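Local coordinates for protein phosphodiesterase (Trypanosoma brucei brucei, PDB 5H2Q) that belongs to the 3'5'-cyclic nucleotide phosphodiesterase family, an all-helical fold that holds a zinc and a magnesium ion, at residues Lys112-Glu117 against Asp228-Thr233. Residues are numbered along the deposited sequence; the frame is centred on the assembly and turned at random.
Sequences KLTELE and DHRQMT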
loop_
_atom_site.group_PDB
_atom_site.type_symbol
_atom_site.label_atom_id
_atom_site.label_comp_id
_atom_site.label_asym_id
_atom_site.label_seq_id
_atom_site.Cartn_x
_atom_site.Cartn_y
_atom_site.Cartn_z
ATOM N N LYS A 112 -1.375 -19.488 -0.737
ATOM C CA LYS A 112 -2.559 -19.245 0.090
ATOM C C LYS A 112 -3.677 -18.503 -0.649
ATOM O O LYS A 112 -4.738 -18.275 -0.062
ATOM C CB LYS A 112 -2.174 -18.425 1.337
ATOM C CG LYS A 112 -0.868 -18.821 2.068
ATOM C CD LYS A 112 -0.917 -20.224 2.658
ATOM C CE LYS A 112 0.308 -20.491 3.485
ATOM N NZ LYS A 112 0.466 -21.940 3.756
ATOM N N LEU A 113 -3.431 -18.082 -1.910
ATOM C CA LEU A 113 -4.385 -17.315 -2.700
ATOM C C LEU A 113 -4.458 -17.847 -4.102
ATOM O O LEU A 113 -3.483 -18.408 -4.582
ATOM C CB LEU A 113 -3.908 -15.836 -2.782
ATOM C CG LEU A 113 -3.909 -15.025 -1.468
ATOM C CD1 LEU A 113 -3.364 -13.620 -1.716
ATOM C CD2 LEU A 113 -5.331 -14.980 -0.845
ATOM N N THR A 114 -5.576 -17.627 -4.795
ATOM C CA THR A 114 -5.626 -18.035 -6.186
ATOM C C THR A 114 -4.798 -17.021 -6.984
ATOM O O THR A 114 -4.560 -15.907 -6.521
ATOM C CB THR A 114 -7.055 -18.048 -6.732
ATOM O OG1 THR A 114 -7.572 -16.713 -6.772
ATOM C CG2 THR A 114 -7.999 -18.995 -5.952
ATOM N N GLU A 115 -4.392 -17.404 -8.192
ATOM C CA GLU A 115 -3.668 -16.554 -9.129
ATOM C C GLU A 115 -4.437 -15.254 -9.412
ATOM O O GLU A 115 -3.827 -14.173 -9.426
ATOM C CB GLU A 115 -3.507 -17.348 -10.413
ATOM C CG GLU A 115 -2.265 -17.008 -11.171
ATOM C CD GLU A 115 -1.949 -18.069 -12.200
ATOM O OE1 GLU A 115 -2.880 -18.541 -12.895
ATOM O OE2 GLU A 115 -0.753 -18.386 -12.333
ATOM N N LEU A 116 -5.775 -15.346 -9.594
ATOM C CA LEU A 116 -6.614 -14.164 -9.782
ATOM C C LEU A 116 -6.494 -13.239 -8.586
ATOM O O LEU A 116 -6.326 -12.037 -8.778
ATOM C CB LEU A 116 -8.094 -14.520 -10.039
ATOM C CG LEU A 116 -9.070 -13.318 -10.184
ATOM C CD1 LEU A 116 -8.593 -12.312 -11.249
ATOM C CD2 LEU A 116 -10.475 -13.769 -10.413
ATOM N N GLU A 117 -6.570 -13.784 -7.357
ATOM C CA GLU A 117 -6.456 -12.945 -6.146
ATOM C C GLU A 117 -5.085 -12.237 -6.037
ATOM O O GLU A 117 -4.996 -11.115 -5.544
ATOM C CB GLU A 117 -6.781 -13.762 -4.902
ATOM C CG GLU A 117 -8.252 -14.115 -4.795
ATOM C CD GLU A 117 -8.528 -15.283 -3.880
ATOM O OE1 GLU A 117 -7.566 -15.975 -3.465
ATOM O OE2 GLU A 117 -9.711 -15.456 -3.515
ATOM N N ASP A 228 -13.867 -16.448 2.808
ATOM C CA ASP A 228 -13.526 -15.618 3.960
ATOM C C ASP A 228 -12.054 -15.792 4.329
ATOM O O ASP A 228 -11.373 -14.801 4.598
ATOM C CB ASP A 228 -14.433 -15.941 5.156
ATOM C CG ASP A 228 -15.787 -15.267 5.091
ATOM O OD1 ASP A 228 -15.879 -14.083 5.484
ATOM O OD2 ASP A 228 -16.763 -15.931 4.670
ATOM N N HIS A 229 -11.549 -17.051 4.298
ATOM C CA HIS A 229 -10.149 -17.327 4.581
ATOM C C HIS A 229 -9.229 -16.580 3.595
ATOM O O HIS A 229 -8.299 -15.908 4.041
ATOM C CB HIS A 229 -9.879 -18.850 4.543
ATOM C CG HIS A 229 -10.240 -19.560 5.815
ATOM N ND1 HIS A 229 -11.502 -19.427 6.395
ATOM C CD2 HIS A 229 -9.493 -20.387 6.585
ATOM C CE1 HIS A 229 -11.478 -20.176 7.490
ATOM N NE2 HIS A 229 -10.295 -20.777 7.648
ATOM N N ARG A 230 -9.502 -16.677 2.261
ATOM C CA ARG A 230 -8.638 -16.014 1.269
ATOM C C ARG A 230 -8.755 -14.487 1.339
ATOM O O ARG A 230 -7.726 -13.809 1.251
ATOM C CB ARG A 230 -8.871 -16.547 -0.149
ATOM C CG ARG A 230 -8.576 -18.046 -0.267
ATOM C CD ARG A 230 -8.404 -18.545 -1.699
ATOM N NE ARG A 230 -9.482 -18.099 -2.580
ATOM C CZ ARG A 230 -10.655 -18.710 -2.715
ATOM N NH1 ARG A 230 -10.929 -19.803 -2.011
ATOM N NH2 ARG A 230 -11.568 -18.227 -3.545
ATOM N N GLN A 231 -9.979 -13.962 1.534
ATOM C CA GLN A 231 -10.205 -12.507 1.671
ATOM C C GLN A 231 -9.462 -11.959 2.885
ATOM O O GLN A 231 -8.828 -10.917 2.792
ATOM C CB GLN A 231 -11.690 -12.125 1.749
ATOM C CG GLN A 231 -11.920 -10.595 1.760
ATOM C CD GLN A 231 -11.446 -9.916 0.480
ATOM O OE1 GLN A 231 -11.888 -10.259 -0.623
ATOM N NE2 GLN A 231 -10.495 -8.977 0.596
ATOM N N MET A 232 -9.524 -12.667 4.021
ATOM C CA MET A 232 -8.786 -12.237 5.198
ATOM C C MET A 232 -7.281 -12.257 4.951
ATOM O O MET A 232 -6.598 -11.357 5.410
ATOM C CB MET A 232 -9.207 -13.027 6.456
ATOM C CG MET A 232 -10.581 -12.613 7.001
ATOM S SD MET A 232 -10.869 -10.872 7.402
ATOM C CE MET A 232 -9.363 -10.473 8.253
ATOM N N THR A 233 -6.754 -13.250 4.184
ATOM C CA THR A 233 -5.346 -13.303 3.825
ATOM C C THR A 233 -5.029 -12.073 2.933
ATOM O O THR A 233 -3.992 -11.441 3.120
ATOM C CB THR A 233 -5.008 -14.626 3.114
ATOM O OG1 THR A 233 -5.350 -15.717 3.982
ATOM C CG2 THR A 233 -3.554 -14.723 2.744
#
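A capping box at the start of helix 115-127 presents its glutamate to Arg230 on helix 227-242. Thr114 is the N-cap: its OG1 takes the amide of Glu117, N to OG1 3.2 Å, while Thr114 N donates to Glu117 OE1 at 2.9 Å, from above the carboxylate plane. The bonds from the arginine go to the other oxygen, OE2, although OE1 also lies close to NE. Arg230 NE lies 2.8 Å from Glu117 OE2 and meets it on the syn side, with an N-H...O angle of 150°; NH2 of Arg230 adds a weak second bond to OE2 at 3.3 Å. The carboxylate therefore sits at the NE edge of the guanidinium, the two planes 29° apart. A bend at chi3 of Arg230 (-49°) turns the guanidinium out of line with the rest of the chain, and CG2 of Thr114 lies over one of its faces, 3.8 Å from NE. The far nitrogen, NH1, is held by the carbonyl of Val224.

Toward Thr233 the contact turns apolar. Leu113 CD2 lies against the helix backbone, 3.4 Å from Arg230 O, and also packs on Thr233 CB at 4.0 Å; the same leucine reaches Met234 and Leu237 further along helix 227-242. Thr233 directs its hydroxyl to His229 O one turn back, a carbonyl that also accepts from Thr233 N, on the opposite face of its plane; CG2, anti to the backbone N, is placed against Leu113 CD2 and Lys112 CB. Tyr222 OH bonds both Lys112 O and Thr233 OG1, tying the two segments together once more.

Gripped by the cap amide at OE1 and by Arg230 at OE2, the Glu117 carboxylate is fixed in rotation, and its charge, buried in the fold, is probably stabilised as the anion by the arginine and the helix start.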